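Local coordinates for SusD superfamily protein (Bacteroides thetaiotaomicron, PDB 3MCX), which is of unknown function but, as an outer-membrane SusD relative, probably helps capture nutrients such as glycans for import, and binds zinc, at residues Ala53-Ala58 / Gly418-Asp423; Gln57-Lys62 / Ala284-Asn289; Glu295-Leu300 / Cys311-Ser316; Asp307-Leu312 / Asn382-Arg387; Thr322-Ala327 / Glu331-Ala336. All blocks are in the same frame, centred on the assembly; numbering follows the deposited sequence. Where two conformers were deposited one is given.

Interaction 1: residues Ala53-Ala58 / Gly418-Asp423; sequences AADVQA and GEVFYD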
# COMPACT_ATOMS: atom_id res chain seq x y z
N ALA A 53 -9.30 7.03 -3.56
CA ALA A 53 -9.29 8.36 -2.95
C ALA A 53 -9.55 9.40 -4.06
O ALA A 53 -10.39 9.14 -4.94
CB ALA A 53 -7.99 8.63 -2.14
N ALA A 54 -8.95 10.58 -4.00
CA ALA A 54 -9.33 11.70 -4.88
C ALA A 54 -8.26 12.22 -5.82
O ALA A 54 -8.56 13.10 -6.64
CB ALA A 54 -9.87 12.88 -4.03
N ASP A 55 -7.03 11.72 -5.64
CA ASP A 55 -5.85 12.23 -6.32
C ASP A 55 -5.45 11.47 -7.57
O ASP A 55 -4.79 12.04 -8.46
CB ASP A 55 -4.67 12.30 -5.35
CG ASP A 55 -4.88 13.34 -4.27
OD1 ASP A 55 -5.39 14.44 -4.60
OD2 ASP A 55 -4.51 13.06 -3.11
N VAL A 56 -5.75 10.17 -7.60
CA VAL A 56 -5.43 9.29 -8.73
C VAL A 56 -6.76 8.74 -9.19
O VAL A 56 -7.54 8.19 -8.39
CB VAL A 56 -4.46 8.18 -8.35
CG1 VAL A 56 -4.27 7.26 -9.55
CG2 VAL A 56 -3.11 8.72 -7.87
N GLN A 57 -7.07 8.92 -10.47
CA GLN A 57 -8.35 8.49 -11.03
C GLN A 57 -8.14 7.54 -12.20
O GLN A 57 -7.07 7.48 -12.79
CB GLN A 57 -9.17 9.71 -11.50
CG GLN A 57 -8.45 10.58 -12.51
CD GLN A 57 -9.35 11.61 -13.12
OE1 GLN A 57 -9.51 12.74 -12.64
NE2 GLN A 57 -10.00 11.21 -14.21
N ALA A 58 -9.19 6.81 -12.57
CA ALA A 58 -9.16 6.15 -13.88
C ALA A 58 -9.08 7.20 -14.98
O ALA A 58 -9.68 8.28 -14.88
CB ALA A 58 -10.44 5.27 -14.08
N GLY A 418 -0.20 3.65 -2.59
CA GLY A 418 -1.20 2.72 -2.10
C GLY A 418 -1.79 2.96 -0.73
O GLY A 418 -2.52 2.12 -0.25
N GLU A 419 -1.54 4.13 -0.13
CA GLU A 419 -1.97 4.38 1.26
C GLU A 419 -2.97 5.51 1.46
O GLU A 419 -3.65 5.53 2.47
CB GLU A 419 -0.78 4.64 2.17
CG GLU A 419 0.07 3.42 2.40
CD GLU A 419 -0.66 2.32 3.09
OE1 GLU A 419 -1.39 2.62 4.06
OE2 GLU A 419 -0.57 1.16 2.66
N VAL A 420 -3.02 6.49 0.56
CA VAL A 420 -3.81 7.69 0.83
C VAL A 420 -5.29 7.44 1.16
O VAL A 420 -5.85 8.14 2.00
CB VAL A 420 -3.60 8.74 -0.30
CG1 VAL A 420 -4.72 9.78 -0.38
CG2 VAL A 420 -2.23 9.38 -0.11
N PHE A 421 -5.92 6.46 0.53
CA PHE A 421 -7.31 6.12 0.89
C PHE A 421 -7.51 5.98 2.40
O PHE A 421 -8.45 6.50 2.98
CB PHE A 421 -7.61 4.80 0.19
CG PHE A 421 -9.01 4.25 0.37
CD1 PHE A 421 -10.14 5.04 0.34
CD2 PHE A 421 -9.20 2.86 0.45
CE1 PHE A 421 -11.38 4.48 0.40
CE2 PHE A 421 -10.44 2.32 0.55
CZ PHE A 421 -11.53 3.11 0.50
N TYR A 422 -6.59 5.24 3.00
CA TYR A 422 -6.68 4.92 4.45
C TYR A 422 -6.52 6.16 5.31
O TYR A 422 -7.08 6.23 6.41
CB TYR A 422 -5.67 3.83 4.77
CG TYR A 422 -5.91 2.63 3.90
CD1 TYR A 422 -7.08 1.88 4.05
CD2 TYR A 422 -5.06 2.34 2.84
CE1 TYR A 422 -7.36 0.82 3.25
CE2 TYR A 422 -5.36 1.26 1.97
CZ TYR A 422 -6.51 0.53 2.19
OH TYR A 422 -6.84 -0.53 1.35
N ASP A 423 -5.79 7.17 4.82
CA ASP A 423 -5.68 8.47 5.51
C ASP A 423 -7.05 9.08 5.76
O ASP A 423 -7.32 9.64 6.82
CB ASP A 423 -4.86 9.48 4.70
CG ASP A 423 -3.44 9.05 4.44
OD1 ASP A 423 -3.00 7.95 4.83
OD2 ASP A 423 -2.71 9.89 3.84
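Ala53 and Phe421 bring their CA atoms to within 4.9 Å of each other, where the loop running into the short strand 56-57 passes the start of helix 420-426 in the buried interior of the SusD fold. The contact shows how a residue as small as alanine lets a loop come close to a helix, with one methyl between the two backbones: no hydrogen bond crosses it, and it rests mainly on apolar carbons. The methyl of Ala53 points at the helix, and its CB lies 4.0 Å from Phe421 CA. Alongside, Val420 CG1 reaches the same methyl, Ala53 CB, at 3.9 Å. That branch of Val420 stands anti to the backbone N (chi1 160°), which turns it to the loop. The phenyl group of Phe421 leads off from its CB, 4.5 Å from Ala53 CB, to pack on Tyr74, while its backbone is hydrogen-bonded to Gly49 of helix 44-51. Asp55 adds a looser touch, with its charge taken up by a salt bridge to Arg411 of helix 403-414. The carboxylate oxygen used for that bridge, Asp55 OD2, comes 4.3 Å from Val420 CG1.

Interaction 2: residues Gln57-Lys62 / Ala284-Asn289; sequences QARITK and ATVDWN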
# COMPACT_ATOMS: atom_id res chain seq x y z
N GLN A 57 -7.07 8.92 -10.47
CA GLN A 57 -8.35 8.49 -11.03
C GLN A 57 -8.14 7.54 -12.20
O GLN A 57 -7.07 7.48 -12.79
CB GLN A 57 -9.17 9.71 -11.50
CG GLN A 57 -8.45 10.58 -12.51
CD GLN A 57 -9.35 11.61 -13.12
OE1 GLN A 57 -9.51 12.74 -12.64
NE2 GLN A 57 -10.00 11.21 -14.21
N ALA A 58 -9.19 6.81 -12.57
CA ALA A 58 -9.16 6.15 -13.88
C ALA A 58 -9.08 7.20 -14.98
O ALA A 58 -9.68 8.28 -14.88
CB ALA A 58 -10.44 5.27 -14.08
N ARG A 59 -8.40 6.82 -16.06
CA ARG A 59 -8.43 7.61 -17.27
C ARG A 59 -9.73 7.44 -18.08
O ARG A 59 -10.21 8.38 -18.72
CB ARG A 59 -7.20 7.29 -18.14
CG ARG A 59 -7.12 8.02 -19.47
CD ARG A 59 -5.89 7.66 -20.32
NE ARG A 59 -5.84 6.20 -20.59
CZ ARG A 59 -6.55 5.57 -21.53
NH1 ARG A 59 -7.32 6.23 -22.38
NH2 ARG A 59 -6.46 4.25 -21.61
N ILE A 60 -10.21 6.19 -18.10
CA ILE A 60 -11.33 5.78 -18.89
C ILE A 60 -12.09 4.68 -18.12
O ILE A 60 -11.49 3.82 -17.47
CB ILE A 60 -10.86 5.32 -20.31
CG1 ILE A 60 -12.01 5.26 -21.29
CG2 ILE A 60 -10.05 4.05 -20.26
CD1 ILE A 60 -11.54 5.14 -22.76
N THR A 61 -13.41 4.68 -18.28
CA THR A 61 -14.19 3.60 -17.70
C THR A 61 -14.04 2.36 -18.58
O THR A 61 -14.07 2.44 -19.80
CB THR A 61 -15.67 3.99 -17.50
OG1 THR A 61 -16.28 3.02 -16.63
CG2 THR A 61 -16.47 4.11 -18.82
N LYS A 62 -13.89 1.21 -17.94
CA LYS A 62 -13.75 -0.07 -18.65
C LYS A 62 -14.81 -1.11 -18.30
O LYS A 62 -14.87 -2.18 -18.93
CB LYS A 62 -12.38 -0.67 -18.38
CG LYS A 62 -11.21 0.13 -18.96
CD LYS A 62 -9.90 -0.46 -18.60
CE LYS A 62 -8.74 0.24 -19.30
NZ LYS A 62 -8.50 -0.22 -20.72
N ALA A 284 3.67 5.85 -25.86
CA ALA A 284 3.70 6.45 -27.18
C ALA A 284 2.44 6.15 -27.99
O ALA A 284 2.08 6.89 -28.89
CB ALA A 284 4.96 6.00 -27.94
N THR A 285 1.79 5.03 -27.67
CA THR A 285 0.46 4.69 -28.19
C THR A 285 -0.34 4.23 -26.97
O THR A 285 0.13 3.37 -26.21
CB THR A 285 0.52 3.56 -29.26
OG1 THR A 285 1.28 4.00 -30.38
CG2 THR A 285 -0.89 3.16 -29.75
N VAL A 286 -1.52 4.81 -26.75
CA VAL A 286 -2.32 4.47 -25.57
C VAL A 286 -2.62 2.97 -25.60
O VAL A 286 -3.05 2.46 -26.65
CB VAL A 286 -3.64 5.25 -25.54
CG1 VAL A 286 -4.55 4.79 -24.39
CG2 VAL A 286 -3.38 6.77 -25.41
N ASP A 287 -2.33 2.28 -24.52
CA ASP A 287 -2.56 0.82 -24.47
C ASP A 287 -2.99 0.37 -23.09
O ASP A 287 -4.18 0.17 -22.87
CB ASP A 287 -1.31 0.09 -25.01
CG ASP A 287 -1.56 -1.38 -25.28
OD1 ASP A 287 -2.66 -1.86 -24.98
OD2 ASP A 287 -0.66 -2.07 -25.80
N TRP A 288 -2.05 0.25 -22.17
CA TRP A 288 -2.30 -0.27 -20.85
C TRP A 288 -2.75 0.76 -19.83
O TRP A 288 -3.36 0.38 -18.84
CB TRP A 288 -1.06 -0.98 -20.29
CG TRP A 288 -0.66 -2.16 -21.10
CD1 TRP A 288 0.25 -2.19 -22.12
CD2 TRP A 288 -1.15 -3.49 -20.96
NE1 TRP A 288 0.37 -3.48 -22.62
CE2 TRP A 288 -0.50 -4.29 -21.92
CE3 TRP A 288 -2.09 -4.08 -20.10
CZ2 TRP A 288 -0.76 -5.65 -22.06
CZ3 TRP A 288 -2.34 -5.45 -20.24
CH2 TRP A 288 -1.67 -6.21 -21.19
N ASN A 289 -2.48 2.04 -20.05
CA ASN A 289 -2.73 3.01 -19.01
C ASN A 289 -4.18 3.05 -18.56
O ASN A 289 -5.10 3.04 -19.38
CB ASN A 289 -2.33 4.42 -19.50
CG ASN A 289 -2.70 5.51 -18.54
OD1 ASN A 289 -3.90 5.85 -18.43
ND2 ASN A 289 -1.72 6.07 -17.82
O HOH W 1 -5.93 0.89 -20.92
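Arg59 grips Asn289 side-on, and the polar part of this contact rests on that pairing between two irregular loops. Arg59 NE donates to Asn289 OD1 at 2.9 Å, a bent bond of 140°, whereas Arg59 NH2 gives a straighter one (162°) to the backbone Asn289 O, also 2.9 Å. Both acceptors lie close to the guanidinium plane, although the amide of Asn289 is itself turned 52° from that plane. A bend in the arginine chain at chi3 swings the head group round to present this edge. Asn289 ND2 is held in turn by Ala281 O and Leu291 O, which fixes the way the amide faces.

Apolar carbons flank the same group on both faces, each lying toward its rim. Val286 CG1 sits over one face, 3.4 Å from Arg59 NH2, and Ile60 CG2 lies over the opposite one. A leucine in place of Arg59 would probably leave Asn289 OD1 without the donor that meets it here and set the two loops freer to shift apart.

Water forms a third link: one molecule accepts from Lys62 NZ at 2.8 Å and donates to Asp287 O and Asn289 O.

In the fold, the first loop leaves strand 56-57 and the second leads to strand 292-293; these strands pair antiparallel, with Gln57 hydrogen-bonded to Ile292. Helix 69-72 flanks the arginine's loop through Tyr72 against Ala58, and Arg59 NH1 bonds Gly323 O of a third loop.

Interaction 3: residues Glu295-Leu300 / Cys311-Ser316; sequences EDFLNL and CLTKES. With ZN (zinc ion), chain D.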
# COMPACT_ATOMS: atom_id res chain seq x y z
N GLU A 295 -7.40 16.65 -11.09
CA GLU A 295 -7.22 18.07 -10.86
C GLU A 295 -7.15 18.38 -9.36
O GLU A 295 -6.49 19.34 -8.94
CB GLU A 295 -8.34 18.88 -11.50
CG GLU A 295 -8.00 20.35 -11.63
CD GLU A 295 -9.19 21.16 -12.08
OE1 GLU A 295 -10.32 20.81 -11.63
OE2 GLU A 295 -8.98 22.17 -12.83
N ASP A 296 -7.81 17.57 -8.54
CA ASP A 296 -7.66 17.72 -7.07
C ASP A 296 -6.19 17.64 -6.69
O ASP A 296 -5.72 18.45 -5.91
CB ASP A 296 -8.45 16.68 -6.27
CG ASP A 296 -9.87 16.48 -6.76
OD1 ASP A 296 -10.10 15.96 -7.89
OD2 ASP A 296 -10.78 16.83 -5.99
N PHE A 297 -5.47 16.64 -7.21
CA PHE A 297 -4.07 16.49 -6.89
C PHE A 297 -3.22 17.63 -7.43
O PHE A 297 -2.39 18.19 -6.72
CB PHE A 297 -3.52 15.16 -7.43
CG PHE A 297 -2.08 14.96 -7.04
CD1 PHE A 297 -1.76 14.71 -5.71
CD2 PHE A 297 -1.05 15.15 -7.96
CE1 PHE A 297 -0.43 14.58 -5.31
CE2 PHE A 297 0.25 15.04 -7.57
CZ PHE A 297 0.56 14.76 -6.24
N LEU A 298 -3.40 17.97 -8.70
CA LEU A 298 -2.59 19.05 -9.28
C LEU A 298 -2.84 20.35 -8.55
O LEU A 298 -1.91 21.12 -8.29
CB LEU A 298 -2.82 19.19 -10.80
CG LEU A 298 -2.31 17.99 -11.64
CD1 LEU A 298 -2.48 18.31 -13.14
CD2 LEU A 298 -0.86 17.60 -11.30
N ASN A 299 -4.09 20.62 -8.21
CA ASN A 299 -4.39 21.87 -7.47
C ASN A 299 -3.66 21.85 -6.12
O ASN A 299 -3.10 22.87 -5.69
CB ASN A 299 -5.90 22.03 -7.25
CG ASN A 299 -6.64 22.56 -8.48
OD1 ASN A 299 -6.04 22.97 -9.48
ND2 ASN A 299 -7.96 22.50 -8.41
N LEU A 300 -3.67 20.72 -5.43
CA LEU A 300 -2.99 20.60 -4.13
C LEU A 300 -1.50 20.84 -4.29
O LEU A 300 -0.89 21.61 -3.55
CB LEU A 300 -3.22 19.22 -3.53
CG LEU A 300 -2.44 18.92 -2.25
CD1 LEU A 300 -2.86 19.81 -1.09
CD2 LEU A 300 -2.63 17.46 -1.86
N CYS A 311 8.27 17.50 -10.15
CA CYS A 311 9.09 16.72 -11.09
C CYS A 311 8.45 15.40 -11.50
O CYS A 311 8.85 14.80 -12.47
CB CYS A 311 10.47 16.42 -10.49
SG CYS A 311 10.57 15.16 -9.16
N LEU A 312 7.52 14.91 -10.69
CA LEU A 312 6.87 13.61 -10.92
C LEU A 312 5.56 13.70 -11.70
O LEU A 312 4.93 12.68 -11.92
CB LEU A 312 6.56 12.96 -9.56
CG LEU A 312 7.79 12.55 -8.77
CD1 LEU A 312 7.37 12.14 -7.36
CD2 LEU A 312 8.60 11.47 -9.45
N THR A 313 5.15 14.90 -12.10
CA THR A 313 3.92 15.11 -12.88
C THR A 313 4.31 15.51 -14.31
O THR A 313 5.04 16.48 -14.53
CB THR A 313 3.02 16.19 -12.24
OG1 THR A 313 3.68 17.46 -12.30
CG2 THR A 313 2.74 15.84 -10.76
N LYS A 314 3.82 14.76 -15.30
CA LYS A 314 4.22 14.88 -16.68
C LYS A 314 2.99 14.99 -17.59
O LYS A 314 2.00 14.30 -17.37
CB LYS A 314 5.01 13.63 -17.07
CG LYS A 314 6.18 13.30 -16.16
CD LYS A 314 7.21 14.42 -16.22
CE LYS A 314 8.45 14.11 -15.40
NZ LYS A 314 9.34 15.32 -15.25
N GLU A 315 3.09 15.77 -18.65
CA GLU A 315 2.08 15.83 -19.66
C GLU A 315 2.21 14.56 -20.54
O GLU A 315 3.27 13.98 -20.62
CB GLU A 315 2.38 17.05 -20.49
CG GLU A 315 1.33 17.40 -21.38
CD GLU A 315 1.63 18.50 -22.41
OE1 GLU A 315 2.61 19.35 -22.38
OE2 GLU A 315 0.74 18.49 -23.29
N SER A 316 1.13 14.17 -21.19
CA SER A 316 1.16 13.09 -22.19
C SER A 316 2.25 13.29 -23.22
O SER A 316 2.40 14.34 -23.83
CB SER A 316 -0.18 13.05 -22.93
OG SER A 316 -0.18 12.10 -23.98
ZN ZN D . 0.56 19.62 -24.87
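Leu298 of helix 295-301 and Thr313 of strand 313-314 have CA atoms 8.4 Å apart, where the helix passes the small antiparallel sheet that pairs 313-314 with 334-335. A single methyl bridges this gap, which illustrates how a threonine can divide its two branches between apolar and polar neighbours. Thr313 CG2 meets Leu298 CD2 at 4.0 Å, the two side chains lying alongside and pointing opposite ways. The same methyl also touches the rim of an aromatic ring: Phe297 CE2 is 4.1 Å from Thr313 CG2, which lies near the ring plane. Meanwhile Thr313 OG1, set between the backbone N and the carbonyl carbon (chi1 66°), turns back to hydrogen-bond His310 O. All three residues are buried. Other side chains carry the helix further into the fold, with Phe297 packing on Asp55 and Leu300 on helix 403-414.

Just beyond the strand the chain turns to metal binding. Glu315 has its CG anti to the backbone N (chi1 -169°), and the extended chain beyond carries its carboxylate well past the helix to a zinc ion whose ligands are completed by Glu319 and His330. The grip is one-sided: Glu315 OE2 binds the zinc at 1.9 Å, whereas the other oxygen, Glu315 OE1, stays 3.2 Å from it.

Interaction 4: residues Asp307-Leu312 / Asn382-Arg387; sequences DVRHCL and NDIISR. With ZN (zinc ion), chain E.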
# COMPACT_ATOMS: atom_id res chain seq x y z
N ASP A 307 7.76 23.16 -4.78
CA ASP A 307 7.74 21.78 -4.35
C ASP A 307 8.50 20.90 -5.38
O ASP A 307 8.19 20.90 -6.57
CB ASP A 307 6.29 21.33 -4.21
CG ASP A 307 6.14 20.06 -3.43
OD1 ASP A 307 6.87 19.05 -3.69
OD2 ASP A 307 5.23 19.99 -2.57
N VAL A 308 9.49 20.15 -4.92
CA VAL A 308 10.25 19.27 -5.82
C VAL A 308 9.36 18.20 -6.47
O VAL A 308 9.69 17.73 -7.55
CB VAL A 308 11.41 18.58 -5.07
CG1 VAL A 308 10.93 17.55 -4.08
CG2 VAL A 308 12.47 17.99 -6.08
N ARG A 309 8.24 17.84 -5.85
CA ARG A 309 7.38 16.76 -6.35
C ARG A 309 6.67 17.11 -7.67
O ARG A 309 6.13 16.22 -8.33
CB ARG A 309 6.42 16.31 -5.24
CG ARG A 309 7.20 15.60 -4.14
CD ARG A 309 6.46 15.49 -2.82
NE ARG A 309 6.24 16.78 -2.19
CZ ARG A 309 5.96 16.96 -0.91
NH1 ARG A 309 5.93 15.93 -0.06
NH2 ARG A 309 5.70 18.16 -0.46
N HIS A 310 6.73 18.38 -8.08
CA HIS A 310 6.30 18.73 -9.43
C HIS A 310 7.08 17.96 -10.48
O HIS A 310 6.57 17.76 -11.57
CB HIS A 310 6.42 20.22 -9.71
CG HIS A 310 5.44 21.04 -8.96
ND1 HIS A 310 4.10 21.10 -9.28
CD2 HIS A 310 5.60 21.83 -7.86
CE1 HIS A 310 3.48 21.87 -8.40
NE2 HIS A 310 4.37 22.34 -7.54
N CYS A 311 8.27 17.50 -10.15
CA CYS A 311 9.09 16.72 -11.09
C CYS A 311 8.45 15.40 -11.50
O CYS A 311 8.85 14.80 -12.47
CB CYS A 311 10.47 16.42 -10.49
SG CYS A 311 10.57 15.16 -9.16
N LEU A 312 7.52 14.91 -10.69
CA LEU A 312 6.87 13.61 -10.92
C LEU A 312 5.56 13.70 -11.70
O LEU A 312 4.93 12.68 -11.92
CB LEU A 312 6.56 12.96 -9.56
CG LEU A 312 7.79 12.55 -8.77
CD1 LEU A 312 7.37 12.14 -7.36
CD2 LEU A 312 8.60 11.47 -9.45
N ASN A 382 8.20 18.42 9.62
CA ASN A 382 9.12 19.40 9.04
C ASN A 382 10.34 18.74 8.37
O ASN A 382 10.88 19.28 7.41
CB ASN A 382 9.52 20.46 10.05
CG ASN A 382 8.41 21.48 10.27
OD1 ASN A 382 7.56 21.68 9.38
ND2 ASN A 382 8.40 22.11 11.45
N ASP A 383 10.73 17.55 8.84
CA ASP A 383 11.79 16.77 8.17
C ASP A 383 11.40 16.42 6.74
O ASP A 383 12.25 16.35 5.88
CB ASP A 383 12.09 15.48 8.94
CG ASP A 383 13.04 15.71 10.09
OD1 ASP A 383 14.03 16.45 9.91
OD2 ASP A 383 12.80 15.15 11.20
N ILE A 384 10.13 16.21 6.49
CA ILE A 384 9.65 15.96 5.14
C ILE A 384 9.53 17.28 4.40
O ILE A 384 10.16 17.46 3.37
CB ILE A 384 8.33 15.18 5.14
CG1 ILE A 384 8.48 13.85 5.89
CG2 ILE A 384 7.87 14.98 3.70
CD1 ILE A 384 9.57 12.90 5.40
N ILE A 385 8.76 18.22 4.95
CA ILE A 385 8.52 19.51 4.28
C ILE A 385 9.83 20.16 3.86
O ILE A 385 9.97 20.58 2.70
CB ILE A 385 7.64 20.48 5.14
CG1 ILE A 385 6.23 19.91 5.34
CG2 ILE A 385 7.50 21.85 4.44
CD1 ILE A 385 5.39 20.73 6.37
N SER A 386 10.79 20.24 4.78
CA SER A 386 12.06 20.95 4.52
C SER A 386 12.90 20.32 3.43
O SER A 386 13.78 21.00 2.87
CB SER A 386 12.91 21.05 5.79
OG SER A 386 13.35 19.78 6.21
N ARG A 387 12.66 19.04 3.14
CA ARG A 387 13.36 18.31 2.09
C ARG A 387 12.59 18.23 0.78
O ARG A 387 12.99 17.51 -0.16
CB ARG A 387 13.75 16.89 2.59
CG ARG A 387 14.80 16.88 3.68
CD ARG A 387 15.03 15.47 4.18
NE ARG A 387 16.15 15.38 5.10
CZ ARG A 387 16.12 15.72 6.39
NH1 ARG A 387 14.99 16.13 6.96
NH2 ARG A 387 17.20 15.60 7.12
ZN ZN E . 15.65 16.52 11.13
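Arg309 and Ile384 make one of two light touches between the 3-10 turn 308-312 and the last part of helix 374-385 with the residues that follow, Arg309 NH1 lying 4.3 Å from Ile384 CG2. In the other, Val308 CG1 lies 4.4 Å from the carbonyl Arg387 O, beside a backbone hydrogen bond between Val308 and Arg388.

What places the arginine is the next shell. Asp307 takes it side-on: Arg309 NE meets the syn lone pair of Asp307 OD1 at 2.8 Å, and Arg309 NH2 bonds OD2 of the same carboxylate. Asp307 OD1 also accepts the backbone N of Arg309, closing an Asx turn, so one oxygen ties the turn to the side chain. Farther out, on helix 403-414, Glu413 bridges Arg309 NH1 and Glu409 bridges NH2.

On the helix side, Arg387 NH1 reaches back to Asp383 OD1 at 3.1 Å, and to Asp383 O. With CG anti to the carbonyl carbon (chi1 -82°), Asp383 also directs OD1 to a zinc ion at 2.0 Å.

Three carboxylates thus surround a buried guanidinium, an environment that would be expected to keep Arg309 positively charged, while the touch on 382-387 stays loose, without a hydrogen bond between the two segments.

Interaction 5: residues Thr322-Ala327 / Glu331-Ala336; sequences TGLPAA and EKVYLA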
# COMPACT_ATOMS: atom_id res chain seq x y z
N THR A 322 -6.24 12.30 -27.65
CA THR A 322 -7.70 12.21 -27.54
C THR A 322 -8.14 11.08 -26.61
O THR A 322 -9.35 10.96 -26.35
CB THR A 322 -8.38 12.03 -28.88
OG1 THR A 322 -7.90 10.82 -29.46
CG2 THR A 322 -8.07 13.23 -29.78
N GLY A 323 -7.19 10.32 -26.05
CA GLY A 323 -7.43 9.27 -25.05
C GLY A 323 -7.56 9.79 -23.63
O GLY A 323 -7.84 9.04 -22.69
N LEU A 324 -7.38 11.11 -23.47
CA LEU A 324 -7.58 11.76 -22.17
C LEU A 324 -8.92 12.47 -22.16
O LEU A 324 -9.39 12.93 -23.17
CB LEU A 324 -6.48 12.79 -21.90
CG LEU A 324 -5.12 12.25 -21.53
CD1 LEU A 324 -4.07 13.37 -21.59
CD2 LEU A 324 -5.11 11.62 -20.16
N PRO A 325 -9.49 12.64 -20.97
CA PRO A 325 -10.60 13.59 -20.88
C PRO A 325 -10.18 14.93 -21.48
O PRO A 325 -9.05 15.35 -21.24
CB PRO A 325 -10.82 13.70 -19.37
CG PRO A 325 -10.38 12.41 -18.84
CD PRO A 325 -9.18 12.01 -19.68
N ALA A 326 -11.05 15.60 -22.22
CA ALA A 326 -10.70 16.85 -22.92
C ALA A 326 -10.05 17.87 -21.97
O ALA A 326 -9.04 18.47 -22.31
CB ALA A 326 -11.94 17.49 -23.61
N ALA A 327 -10.59 18.03 -20.77
CA ALA A 327 -10.03 19.03 -19.84
C ALA A 327 -8.61 18.69 -19.34
O ALA A 327 -7.87 19.59 -18.89
CB ALA A 327 -10.98 19.24 -18.62
N GLU A 331 -2.69 18.74 -19.50
CA GLU A 331 -2.32 18.83 -18.12
C GLU A 331 -1.28 17.78 -17.70
O GLU A 331 -1.14 16.74 -18.35
CB GLU A 331 -3.59 18.73 -17.26
CG GLU A 331 -4.61 19.81 -17.54
CD GLU A 331 -4.07 21.17 -17.23
OE1 GLU A 331 -3.50 21.33 -16.12
OE2 GLU A 331 -4.18 22.01 -18.14
N LYS A 332 -0.55 18.04 -16.64
CA LYS A 332 0.50 17.14 -16.19
C LYS A 332 -0.06 16.00 -15.35
O LYS A 332 0.23 15.87 -14.15
CB LYS A 332 1.58 17.95 -15.47
CG LYS A 332 2.27 18.92 -16.35
CD LYS A 332 3.40 19.66 -15.62
CE LYS A 332 4.07 20.68 -16.54
NZ LYS A 332 5.33 21.15 -15.86
N VAL A 333 -0.85 15.14 -16.00
CA VAL A 333 -1.62 14.13 -15.29
C VAL A 333 -0.97 12.75 -15.26
O VAL A 333 -1.54 11.84 -14.70
CB VAL A 333 -3.04 14.01 -15.88
CG1 VAL A 333 -3.77 15.37 -15.75
CG2 VAL A 333 -3.03 13.49 -17.36
N TYR A 334 0.26 12.61 -15.76
CA TYR A 334 0.94 11.31 -15.69
C TYR A 334 1.92 11.31 -14.53
O TYR A 334 2.71 12.25 -14.40
CB TYR A 334 1.65 11.00 -17.02
CG TYR A 334 0.66 10.78 -18.14
CD1 TYR A 334 0.11 11.83 -18.78
CD2 TYR A 334 0.25 9.49 -18.53
CE1 TYR A 334 -0.83 11.67 -19.77
CE2 TYR A 334 -0.70 9.32 -19.54
CZ TYR A 334 -1.20 10.40 -20.18
OH TYR A 334 -2.13 10.28 -21.21
N LEU A 335 1.80 10.32 -13.64
CA LEU A 335 2.68 10.19 -12.49
C LEU A 335 3.92 9.43 -12.91
O LEU A 335 3.78 8.32 -13.44
CB LEU A 335 1.93 9.43 -11.38
CG LEU A 335 2.71 9.25 -10.08
CD1 LEU A 335 3.02 10.60 -9.46
CD2 LEU A 335 1.99 8.29 -9.11
N ALA A 336 5.10 9.96 -12.65
CA ALA A 336 6.37 9.38 -13.14
C ALA A 336 7.19 8.69 -12.03
O ALA A 336 8.40 8.60 -12.14
CB ALA A 336 7.20 10.46 -13.85
O HOH W 2 -5.48 20.78 -21.13
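Leu324 points its CB at the segment 331-336, and the chain beyond it, with CG anti to the carbonyl carbon (chi1 -75°), ends against two residues there. Leu324 CG is the first atom to touch, 3.6 Å from Tyr334 OH. From there the branches divide. CD1 comes to the edge of the tyrosine ring, near its plane, with Leu324 CD1 4.1 Å from Tyr334 CE1. CD2 touches two partners: Leu324 CD2 is 3.4 Å from Tyr334 OH and meets Val333 CG2, tip to tip, at 4.0 Å. Val333 and Tyr334 both sit opposite Lys314 in a classic beta bulge, just after an inverse gamma turn centred on Lys332, which probably helps bring both side chains to the leucine. Cutting Leu324 back to an alanine is likely to open a gap beside Val333 and leave the phenol end of Tyr334 less firmly held.

The cluster continues outward to Ile292 of strand 292-293, on which Leu324 and Val333 both pack. At the other end of the contact Ala327 O lies 3.5 Å from Glu331 CG, and a water joins Ala327 O to Glu331 OE2 by weak hydrogen bonds. The zinc ligand His330 lies in the short link connecting the two segments.

No direct hydrogen bond crosses between the segments, which implies that their hold on each other is mostly apolar, leucine carbons against a valine methyl and the hydroxyl end of a tyrosine.

Overall arrangement
Along the chain, residues 53-62 open both interaction 1 and interaction 2, whose centres are about 17 Å apart; interaction 2 closes before interactions 3 to 5 begin, and interaction 1 closes last. Interactions 3 and 5, centres about 9 Å apart, meet in the two-stranded sheet of 313-314 and 334-335, and each borders the zinc site of Glu315, Glu319 and His330. Interaction 5 also touches interaction 2 through Arg59 and Gly323, their centres about 10 Å apart. Interaction 4 shares Cys311 and Leu312 with interaction 3 and leads to helix 374-385. Its centre is about 28 Å from that of interaction 2. Helix 403-414 lies behind interactions 1, 3 and 4, so distant parts of the sequence are drawn together into one part of the fold.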